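Local coordinates for heme-binding protein A (Haemophilus parasuis 29755, PDB 3TPA) that is a bacterial solute-binding protein, probably related to the glutathione-binding GbpA family, although it carries a heme-binding name, at residues Thr231-Gly239 with Asp251-Ile261; Leu269-Lys280 with Gly403-Ser414. The protein carries 1 engineered substitution. All coordinates share one frame; numbering follows the deposited sequence.

Interaction 1: residues Thr231-Gly239 with Asp251-Ile261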
loop_
_atom_site.group_PDB
_atom_site.type_symbol
_atom_site.label_atom_id
_atom_site.label_comp_id
_atom_site.label_asym_id
_atom_site.label_seq_id
_atom_site.Cartn_x
_atom_site.Cartn_y
_atom_site.Cartn_z
ATOM N N THR A 231 -19.741 -12.087 -13.361
ATOM C CA THR A 231 -20.142 -13.336 -12.733
ATOM C C THR A 231 -19.978 -13.273 -11.214
ATOM O O THR A 231 -20.831 -13.746 -10.466
ATOM C CB THR A 231 -19.344 -14.529 -13.308
ATOM O OG1 THR A 231 -19.612 -14.639 -14.713
ATOM C CG2 THR A 231 -19.727 -15.835 -12.605
ATOM N N ARG A 232 -18.872 -12.693 -10.765
ATOM C CA ARG A 232 -18.673 -12.444 -9.339
ATOM C C ARG A 232 -19.846 -11.631 -8.775
ATOM O O ARG A 232 -20.428 -12.002 -7.764
ATOM C CB ARG A 232 -17.331 -11.738 -9.070
ATOM C CG ARG A 232 -16.077 -12.591 -9.358
ATOM C CD ARG A 232 -14.786 -12.026 -8.696
ATOM N NE ARG A 232 -14.327 -10.767 -9.289
ATOM C CZ ARG A 232 -13.790 -10.652 -10.500
ATOM N NH1 ARG A 232 -13.640 -11.724 -11.278
ATOM N NH2 ARG A 232 -13.405 -9.467 -10.941
ATOM N N TYR A 233 -20.193 -10.528 -9.429
ATOM C CA TYR A 233 -21.339 -9.721 -8.996
ATOM C C TYR A 233 -22.616 -10.572 -8.906
ATOM O O TYR A 233 -23.257 -10.636 -7.856
ATOM C CB TYR A 233 -21.555 -8.556 -9.963
ATOM C CG TYR A 233 -22.756 -7.664 -9.687
ATOM C CD1 TYR A 233 -23.303 -7.537 -8.407
ATOM C CD2 TYR A 233 -23.332 -6.933 -10.717
ATOM C CE1 TYR A 233 -24.399 -6.705 -8.176
ATOM C CE2 TYR A 233 -24.416 -6.106 -10.498
ATOM C CZ TYR A 233 -24.949 -5.991 -9.236
ATOM O OH TYR A 233 -26.035 -5.160 -9.074
ATOM N N ALA A 234 -22.963 -11.234 -10.009
ATOM C CA ALA A 234 -24.184 -12.051 -10.079
ATOM C C ALA A 234 -24.239 -13.048 -8.927
ATOM O O ALA A 234 -25.265 -13.189 -8.270
ATOM C CB ALA A 234 -24.246 -12.796 -11.405
ATOM N N LYS A 235 -23.119 -13.722 -8.675
ATOM C CA LYS A 235 -23.094 -14.761 -7.648
ATOM C C LYS A 235 -23.212 -14.179 -6.254
ATOM O O LYS A 235 -23.731 -14.825 -5.347
ATOM C CB LYS A 235 -21.842 -15.641 -7.764
ATOM C CG LYS A 235 -21.945 -16.670 -8.880
ATOM C CD LYS A 235 -20.681 -17.493 -9.031
ATOM C CE LYS A 235 -20.786 -18.791 -8.263
ATOM N NZ LYS A 235 -21.809 -19.678 -8.872
ATOM N N LEU A 236 -22.718 -12.957 -6.090
ATOM C CA LEU A 236 -22.766 -12.273 -4.799
ATOM C C LEU A 236 -24.224 -11.991 -4.444
ATOM O O LEU A 236 -24.675 -12.303 -3.347
ATOM C CB LEU A 236 -21.957 -10.969 -4.850
ATOM C CG LEU A 236 -21.793 -10.158 -3.565
ATOM C CD1 LEU A 236 -20.890 -10.887 -2.587
ATOM C CD2 LEU A 236 -21.221 -8.790 -3.893
ATOM N N LYS A 237 -24.960 -11.406 -5.384
ATOM C CA LYS A 237 -26.408 -11.228 -5.218
ATOM C C LYS A 237 -27.074 -12.553 -4.881
ATOM O O LYS A 237 -27.879 -12.640 -3.957
ATOM C CB LYS A 237 -27.044 -10.631 -6.480
ATOM C CG LYS A 237 -26.718 -9.171 -6.680
ATOM C CD LYS A 237 -27.598 -8.526 -7.736
ATOM C CE LYS A 237 -27.137 -8.896 -9.136
ATOM N NZ LYS A 237 -27.921 -8.185 -10.187
ATOM N N ALA A 238 -26.710 -13.590 -5.625
ATOM C CA ALA A 238 -27.257 -14.924 -5.425
ATOM C C ALA A 238 -26.831 -15.603 -4.110
ATOM O O ALA A 238 -27.320 -16.683 -3.776
ATOM C CB ALA A 238 -26.890 -15.806 -6.614
ATOM N N GLY A 239 -25.907 -14.989 -3.377
ATOM C CA GLY A 239 -25.384 -15.604 -2.167
ATOM C C GLY A 239 -24.496 -16.806 -2.427
ATOM O O GLY A 239 -24.226 -17.590 -1.521
ATOM N N ASP A 251 -20.652 -1.662 -12.228
ATOM C CA ASP A 251 -21.624 -2.326 -11.368
ATOM C C ASP A 251 -21.796 -1.657 -10.005
ATOM O O ASP A 251 -22.736 -1.953 -9.283
ATOM C CB ASP A 251 -21.227 -3.798 -11.132
ATOM C CG ASP A 251 -21.369 -4.658 -12.372
ATOM O OD1 ASP A 251 -22.296 -4.420 -13.172
ATOM O OD2 ASP A 251 -20.545 -5.591 -12.541
ATOM N N ILE A 252 -20.876 -0.780 -9.635
ATOM C CA ILE A 252 -20.886 -0.198 -8.291
ATOM C C ILE A 252 -22.179 0.546 -7.945
ATOM O O ILE A 252 -22.763 0.337 -6.875
ATOM C CB ILE A 252 -19.671 0.712 -8.050
ATOM C CG1 ILE A 252 -18.400 -0.133 -7.947
ATOM C CG2 ILE A 252 -19.851 1.485 -6.768
ATOM C CD1 ILE A 252 -18.396 -1.117 -6.776
ATOM N N ALA A 253 -22.620 1.413 -8.851
ATOM C CA ALA A 253 -23.836 2.193 -8.638
ATOM C C ALA A 253 -25.057 1.314 -8.338
ATOM O O ALA A 253 -25.818 1.590 -7.417
ATOM C CB ALA A 253 -24.110 3.082 -9.849
ATOM N N GLN A 254 -25.245 0.249 -9.103
ATOM C CA GLN A 254 -26.340 -0.666 -8.808
ATOM C C GLN A 254 -26.116 -1.519 -7.545
ATOM O O GLN A 254 -27.082 -1.898 -6.875
ATOM C CB GLN A 254 -26.646 -1.566 -10.004
ATOM C CG GLN A 254 -27.728 -2.612 -9.708
ATOM C CD GLN A 254 -29.049 -1.975 -9.309
ATOM O OE1 GLN A 254 -29.432 -0.925 -9.833
ATOM N NE2 GLN A 254 -29.750 -2.605 -8.376
ATOM N N MET A 255 -24.855 -1.839 -7.238
ATOM C CA MET A 255 -24.543 -2.580 -6.008
ATOM C C MET A 255 -24.983 -1.766 -4.796
ATOM O O MET A 255 -25.422 -2.319 -3.798
ATOM C CB MET A 255 -23.047 -2.904 -5.875
ATOM C CG MET A 255 -22.507 -3.991 -6.768
ATOM S SD MET A 255 -20.712 -4.218 -6.548
ATOM C CE MET A 255 -20.403 -5.530 -7.736
ATOM N N LYS A 256 -24.840 -0.447 -4.885
ATOM C CA LYS A 256 -25.264 0.442 -3.809
ATOM C C LYS A 256 -26.783 0.398 -3.574
ATOM O O LYS A 256 -27.267 0.854 -2.544
ATOM C CB LYS A 256 -24.811 1.876 -4.092
ATOM C CG LYS A 256 -23.325 2.149 -3.755
ATOM C CD LYS A 256 -22.858 3.484 -4.330
ATOM C CE LYS A 256 -21.397 3.769 -4.014
ATOM N NZ LYS A 256 -20.968 5.069 -4.624
ATOM N N LYS A 257 -27.524 -0.149 -4.532
ATOM C CA LYS A 257 -28.982 -0.244 -4.422
ATOM C C LYS A 257 -29.455 -1.663 -4.122
ATOM O O LYS A 257 -30.634 -1.880 -3.836
ATOM C CB LYS A 257 -29.653 0.247 -5.707
ATOM C CG LYS A 257 -29.368 1.713 -6.046
ATOM C CD LYS A 257 -29.853 2.044 -7.448
ATOM C CE LYS A 257 -29.628 3.506 -7.784
ATOM N NZ LYS A 257 -29.916 3.785 -9.218
ATOM N N ASP A 258 -28.543 -2.627 -4.200
ATOM C CA ASP A 258 -28.903 -4.031 -4.035
ATOM C C ASP A 258 -29.050 -4.426 -2.576
ATOM O O ASP A 258 -28.096 -4.308 -1.814
ATOM C CB ASP A 258 -27.858 -4.935 -4.693
ATOM C CG ASP A 258 -27.895 -4.872 -6.203
ATOM O OD1 ASP A 258 -28.978 -4.603 -6.764
ATOM O OD2 ASP A 258 -26.845 -5.105 -6.832
ATOM N N PRO A 259 -30.242 -4.919 -2.189
ATOM C CA PRO A 259 -30.512 -5.337 -0.807
ATOM C C PRO A 259 -29.574 -6.432 -0.342
ATOM O O PRO A 259 -29.255 -6.491 0.847
ATOM C CB PRO A 259 -31.939 -5.897 -0.873
ATOM C CG PRO A 259 -32.557 -5.227 -2.051
ATOM C CD PRO A 259 -31.434 -5.050 -3.047
ATOM N N GLN A 260 -29.153 -7.294 -1.261
ATOM C CA GLN A 260 -28.326 -8.450 -0.899
ATOM C C GLN A 260 -26.875 -8.073 -0.617
ATOM O O GLN A 260 -26.104 -8.890 -0.130
ATOM C CB GLN A 260 -28.344 -9.505 -2.004
ATOM C CG GLN A 260 -29.729 -9.871 -2.508
ATOM C CD GLN A 260 -30.049 -9.243 -3.849
ATOM O OE1 GLN A 260 -29.807 -8.056 -4.075
ATOM N NE2 GLN A 260 -30.597 -10.045 -4.752
ATOM N N ILE A 261 -26.517 -6.834 -0.929
ATOM C CA ILE A 261 -25.123 -6.398 -0.881
ATOM C C ILE A 261 -24.882 -5.293 0.131
ATOM O O ILE A 261 -25.656 -4.331 0.247
ATOM C CB ILE A 261 -24.626 -5.950 -2.283
ATOM C CG1 ILE A 261 -24.622 -7.149 -3.244
ATOM C CG2 ILE A 261 -23.233 -5.312 -2.189
ATOM C CD1 ILE A 261 -24.511 -6.761 -4.706
HETATM O O HOH W 1 -29.202 -5.776 -9.537
HETATM O O HOH W 2 -30.613 -13.283 -4.312
#

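Interaction 2: residues Leu269-Lys280 with Gly403-Ser414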
loop_
_atom_site.group_PDB
_atom_site.type_symbol
_atom_site.label_atom_id
_atom_site.label_comp_id
_atom_site.label_asym_id
_atom_site.label_seq_id
_atom_site.Cartn_x
_atom_site.Cartn_y
_atom_site.Cartn_z
ATOM N N LEU A 269 -4.782 4.478 -0.112
ATOM C CA LEU A 269 -3.606 5.235 0.324
ATOM C C LEU A 269 -2.728 5.495 -0.887
ATOM O O LEU A 269 -1.638 4.939 -1.015
ATOM C CB LEU A 269 -2.839 4.453 1.390
ATOM C CG LEU A 269 -3.709 3.990 2.561
ATOM C CD1 LEU A 269 -2.927 3.076 3.510
ATOM C CD2 LEU A 269 -4.320 5.162 3.321
ATOM N N ASN A 270 -3.225 6.338 -1.786
ATOM C CA ASN A 270 -2.570 6.596 -3.063
ATOM C C ASN A 270 -2.874 8.021 -3.504
ATOM O O ASN A 270 -3.642 8.721 -2.849
ATOM C CB ASN A 270 -2.980 5.555 -4.145
ATOM C CG ASN A 270 -4.468 5.579 -4.488
ATOM O OD1 ASN A 270 -5.132 6.591 -4.367
ATOM N ND2 ASN A 270 -4.985 4.448 -4.945
ATOM N N LEU A 271 -2.242 8.459 -4.581
ATOM C CA LEU A 271 -2.455 9.804 -5.118
ATOM C C LEU A 271 -2.226 9.777 -6.610
ATOM O O LEU A 271 -1.208 9.264 -7.081
ATOM C CB LEU A 271 -1.471 10.807 -4.503
ATOM C CG LEU A 271 -1.528 12.252 -5.052
ATOM C CD1 LEU A 271 -2.877 12.892 -4.735
ATOM C CD2 LEU A 271 -0.363 13.141 -4.504
ATOM N N ALA A 272 -3.183 10.314 -7.357
ATOM C CA ALA A 272 -3.012 10.499 -8.786
ATOM C C ALA A 272 -2.782 11.976 -8.939
ATOM O O ALA A 272 -3.505 12.771 -8.353
ATOM C CB ALA A 272 -4.272 10.083 -9.535
ATOM N N TYR A 273 -1.775 12.358 -9.711
ATOM C CA TYR A 273 -1.414 13.772 -9.798
ATOM C C TYR A 273 -0.875 14.096 -11.172
ATOM O O TYR A 273 -0.548 13.207 -11.937
ATOM C CB TYR A 273 -0.366 14.132 -8.741
ATOM C CG TYR A 273 0.934 13.372 -8.862
ATOM C CD1 TYR A 273 1.987 13.868 -9.625
ATOM C CD2 TYR A 273 1.114 12.156 -8.208
ATOM C CE1 TYR A 273 3.186 13.181 -9.728
ATOM C CE2 TYR A 273 2.314 11.470 -8.296
ATOM C CZ TYR A 273 3.341 11.981 -9.059
ATOM O OH TYR A 273 4.520 11.286 -9.166
ATOM N N ILE A 274 -0.758 15.383 -11.470
ATOM C CA ILE A 274 -0.041 15.815 -12.655
ATOM C C ILE A 274 1.357 16.211 -12.181
ATOM O O ILE A 274 1.504 17.110 -11.364
ATOM C CB ILE A 274 -0.728 17.014 -13.329
ATOM C CG1 ILE A 274 -2.164 16.682 -13.749
ATOM C CG2 ILE A 274 0.093 17.523 -14.518
ATOM C CD1 ILE A 274 -2.282 15.535 -14.798
ATOM N N GLY A 275 2.386 15.539 -12.681
ATOM C CA GLY A 275 3.749 15.870 -12.298
ATOM C C GLY A 275 4.187 17.031 -13.170
ATOM O O GLY A 275 3.784 17.108 -14.323
ATOM N N LEU A 276 4.982 17.942 -12.614
ATOM C CA LEU A 276 5.551 19.039 -13.384
ATOM C C LEU A 276 7.059 19.064 -13.201
ATOM O O LEU A 276 7.565 19.139 -12.076
ATOM C CB LEU A 276 4.953 20.369 -12.928
ATOM C CG LEU A 276 3.434 20.520 -13.034
ATOM C CD1 LEU A 276 2.965 21.851 -12.398
ATOM C CD2 LEU A 276 3.009 20.438 -14.490
ATOM N N ASN A 277 7.790 19.014 -14.304
ATOM C CA ASN A 277 9.245 19.021 -14.224
ATOM C C ASN A 277 9.733 20.421 -13.913
ATOM O O ASN A 277 9.811 21.261 -14.800
ATOM C CB ASN A 277 9.817 18.567 -15.545
ATOM C CG ASN A 277 11.305 18.462 -15.519
ATOM O OD1 ASN A 277 11.966 19.014 -14.641
ATOM N ND2 ASN A 277 11.855 17.745 -16.490
ATOM N N THR A 278 10.080 20.670 -12.655
ATOM C CA THR A 278 10.433 22.020 -12.232
ATOM C C THR A 278 11.809 22.517 -12.712
ATOM O O THR A 278 12.257 23.587 -12.291
ATOM C CB THR A 278 10.338 22.177 -10.719
ATOM O OG1 THR A 278 11.408 21.468 -10.101
ATOM C CG2 THR A 278 9.023 21.610 -10.206
ATOM N N THR A 279 12.471 21.756 -13.588
ATOM C CA THR A 279 13.732 22.212 -14.183
ATOM C C THR A 279 13.514 22.718 -15.599
ATOM O O THR A 279 14.434 23.216 -16.229
ATOM C CB THR A 279 14.810 21.114 -14.228
ATOM O OG1 THR A 279 14.379 20.043 -15.092
ATOM C CG2 THR A 279 15.098 20.583 -12.828
ATOM N N LYS A 280 12.297 22.563 -16.107
ATOM C CA LYS A 280 11.959 23.079 -17.431
ATOM C C LYS A 280 11.781 24.589 -17.365
ATOM O O LYS A 280 11.372 25.124 -16.335
ATOM C CB LYS A 280 10.696 22.413 -17.964
ATOM C CG LYS A 280 10.896 20.954 -18.356
ATOM C CD LYS A 280 11.684 20.819 -19.647
ATOM C CE LYS A 280 11.491 19.424 -20.220
ATOM N NZ LYS A 280 12.012 19.325 -21.605
ATOM N N GLY A 403 14.170 13.317 -16.208
ATOM C CA GLY A 403 13.835 14.726 -16.391
ATOM C C GLY A 403 13.599 15.187 -17.819
ATOM O O GLY A 403 13.672 16.379 -18.110
ATOM N N GLU A 404 13.304 14.255 -18.718
ATOM C CA GLU A 404 12.925 14.624 -20.084
ATOM C C GLU A 404 11.499 15.164 -20.224
ATOM O O GLU A 404 11.216 15.948 -21.130
ATOM C CB GLU A 404 13.075 13.435 -21.029
ATOM C CG GLU A 404 14.506 13.083 -21.380
ATOM C CD GLU A 404 14.574 12.089 -22.519
ATOM O OE1 GLU A 404 14.002 12.375 -23.599
ATOM O OE2 GLU A 404 15.184 11.018 -22.325
ATOM N N PHE A 405 10.591 14.740 -19.353
ATOM C CA PHE A 405 9.196 15.149 -19.494
ATOM C C PHE A 405 9.021 16.603 -19.092
ATOM O O PHE A 405 9.925 17.211 -18.483
ATOM C CB PHE A 405 8.279 14.277 -18.632
ATOM C CG PHE A 405 8.273 14.663 -17.181
ATOM C CD1 PHE A 405 7.127 15.178 -16.591
ATOM C CD2 PHE A 405 9.421 14.545 -16.419
ATOM C CE1 PHE A 405 7.115 15.548 -15.249
ATOM C CE2 PHE A 405 9.426 14.919 -15.085
ATOM C CZ PHE A 405 8.262 15.418 -14.497
ATOM N N ALA A 406 7.856 17.148 -19.454
ATOM C CA ALA A 406 7.421 18.477 -19.035
ATOM C C ALA A 406 6.326 18.322 -17.977
ATOM O O ALA A 406 6.553 18.562 -16.782
ATOM C CB ALA A 406 6.892 19.268 -20.238
ATOM N N ALA A 407 5.135 17.930 -18.433
ATOM C CA ALA A 407 4.031 17.560 -17.546
ATOM C C ALA A 407 3.665 16.099 -17.787
ATOM O O ALA A 407 3.958 15.555 -18.848
ATOM C CB ALA A 407 2.810 18.452 -17.797
ATOM N N GLY A 408 3.012 15.467 -16.818
ATOM C CA GLY A 408 2.565 14.097 -17.003
ATOM C C GLY A 408 1.560 13.623 -15.974
ATOM O O GLY A 408 1.358 14.248 -14.921
ATOM N N THR A 409 0.954 12.481 -16.285
ATOM C CA THR A 409 -0.061 11.858 -15.449
ATOM C C THR A 409 0.587 10.718 -14.691
ATOM O O THR A 409 0.954 9.699 -15.278
ATOM C CB THR A 409 -1.212 11.268 -16.288
ATOM O OG1 THR A 409 -0.677 10.357 -17.249
ATOM C CG2 THR A 409 -1.991 12.364 -17.012
ATOM N N TYR A 410 0.709 10.888 -13.381
ATOM C CA TYR A 410 1.424 9.934 -12.555
ATOM C C TYR A 410 0.583 9.559 -11.342
ATOM O O TYR A 410 -0.436 10.203 -11.038
ATOM C CB TYR A 410 2.769 10.544 -12.109
ATOM C CG TYR A 410 3.636 10.996 -13.275
ATOM C CD1 TYR A 410 4.279 10.065 -14.093
ATOM C CD2 TYR A 410 3.788 12.347 -13.574
ATOM C CE1 TYR A 410 5.070 10.468 -15.164
ATOM C CE2 TYR A 410 4.589 12.764 -14.636
ATOM C CZ TYR A 410 5.224 11.821 -15.428
ATOM O OH TYR A 410 6.015 12.224 -16.483
ATOM N N GLY A 411 1.012 8.513 -10.653
ATOM C CA GLY A 411 0.349 8.085 -9.441
ATOM C C GLY A 411 1.357 7.516 -8.463
ATOM O O GLY A 411 2.439 7.060 -8.852
ATOM N N TRP A 412 1.020 7.567 -7.184
ATOM C CA TRP A 412 1.860 6.954 -6.166
ATOM C C TRP A 412 0.990 6.192 -5.178
ATOM O O TRP A 412 -0.093 6.653 -4.815
ATOM C CB TRP A 412 2.667 8.031 -5.424
ATOM C CG TRP A 412 3.447 7.495 -4.253
ATOM C CD1 TRP A 412 3.109 7.582 -2.925
ATOM C CD2 TRP A 412 4.686 6.787 -4.308
ATOM N NE1 TRP A 412 4.062 6.964 -2.155
ATOM C CE2 TRP A 412 5.046 6.469 -2.978
ATOM C CE3 TRP A 412 5.534 6.386 -5.356
ATOM C CZ2 TRP A 412 6.210 5.776 -2.666
ATOM C CZ3 TRP A 412 6.692 5.698 -5.044
ATOM C CH2 TRP A 412 7.021 5.399 -3.707
ATOM N N THR A 413 1.473 5.033 -4.743
ATOM C CA THR A 413 0.812 4.255 -3.701
ATOM C C THR A 413 1.757 4.052 -2.536
ATOM O O THR A 413 2.889 3.605 -2.718
ATOM C CB THR A 413 0.370 2.875 -4.232
ATOM O OG1 THR A 413 -0.626 3.059 -5.242
ATOM C CG2 THR A 413 -0.204 2.019 -3.102
ATOM N N SER A 414 1.292 4.382 -1.337
ATOM C CA SER A 414 2.075 4.158 -0.132
ATOM C C SER A 414 1.850 2.741 0.383
ATOM O O SER A 414 0.710 2.297 0.493
ATOM C CB SER A 414 1.671 5.152 0.946
ATOM O OG SER A 414 2.322 4.867 2.175
HETATM O O HOH W 3 -3.141 2.391 -5.890
HETATM O O HOH W 4 4.561 8.794 -8.322
HETATM O O HOH W 5 13.400 17.091 -22.585
#

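Interaction 1: residues Thr231-Gly239 with Asp251-Ile261
Tyr233 fills the gap between the two helices, and most of what packs tightly here packs against its ring. The ring leaves helix 231-237 with CG anti to the backbone N (chi1 177°), which carries the hydroxyl across to the turn beyond helix 251-255. There OH donates to Asp258 OD2 at 2.4 Å, a very short bond, with the carboxylate lying at the ring edge and turned only 27° from its plane. Beside that bond, Ile261 CD1 also meets the edge, 3.5 Å from Tyr233 CE1. The Met255 methyl CE packs 3.6 Å from Tyr233 CD1, and Met255 SD, 5.0 Å from the ring centroid, makes an oblique Met-aromatic contact. Two short helices running almost parallel, with axes 11.9 Å apart, are joined chiefly through this aromatic side chain. They stand beside strand 478-491, whose Pro489 touches both Leu236 and Met255. Gln254 NE2 donates to Asp258 OD1 at 2.7 Å, giving the carboxylate a second grip. The outer side is looser and wetter: Lys237, bent at chi3, lays CE over a face of the tyrosine ring and reaches Asp258 OD1 through a water. A second water joins Lys237 O to Gln260 NE2.

Interaction 2: residues Leu269-Lys280 with Gly403-Ser414
Tyr410 CB lies over one face of the Tyr273 ring in a CH-pi contact, 3.4 Å from CZ, and Tyr410 O sits above the ring's rim. Tyr273 takes the crowded position between its own backbone N and carbonyl carbon (chi1 61°), which swings the ring across to the neighbouring strand. At its edge a water joins Tyr273 OH to Gly411 O. The two tyrosine rings themselves meet obliquely, their planes 39° apart. The edge of Tyr410 faces Gly275 N, with CD2 3.6 Å away, and its hydroxyl bonds to Thr400. Further along, Phe405 receives Asn277 CB over one face, 3.7 Å from CZ, and has Gly275 O at its edge.

These contacts decorate a regular antiparallel ladder between strands 270-276 and 407-413, central neighbours in a mixed sheet of the solute-binding protein fold. Tyr273 pairs with Tyr410 as a hydrogen-bonded pair, as do Leu271 with Trp412 and Gly275 with Gly408. Tyr410 N reaches Tyr273 O at 3.0 Å in an almost straight bond. On the sheet face bearing Ile274, Thr409 and Ala407, small apolar contacts link Ile274 CD1 to Thr409 CG2 and Leu276 CD2 to Ala407 CB.

Past the last strand pair, Asn277 N donates to Ala406 O. Beyond it the Asn277 side-chain amide takes over: ND2 donates to Phe405 O at 2.8 Å, with a weak second bond to Gly403 O, while OD1 accepts from Thr279 N, closing an Asx turn, and also from Thr279 OG1. Lys280 NZ is tied to Glu404 O through a water.

In the fold
From the N terminus the chain first meets interaction 1, a local closure: helix 229-237 turns through the short strand 243-244 into helix 249-255, and Thr231-Gly239 is brought against Asp251-Ile261 after only 11 intervening residues. Ile261 then begins the long, interrupted strand 261-276, so the end of interaction 1 leads directly into the first strand of interaction 2. That second contact closes a much longer excursion of 122 residues, rich in helix, before strand 407-413 returns beside it. The two are in series, neither nested nor crossed, with centres about 36 Å apart. Strand 478-491 borders both, touching the helices of interaction 1 and pairing with strand 261-276.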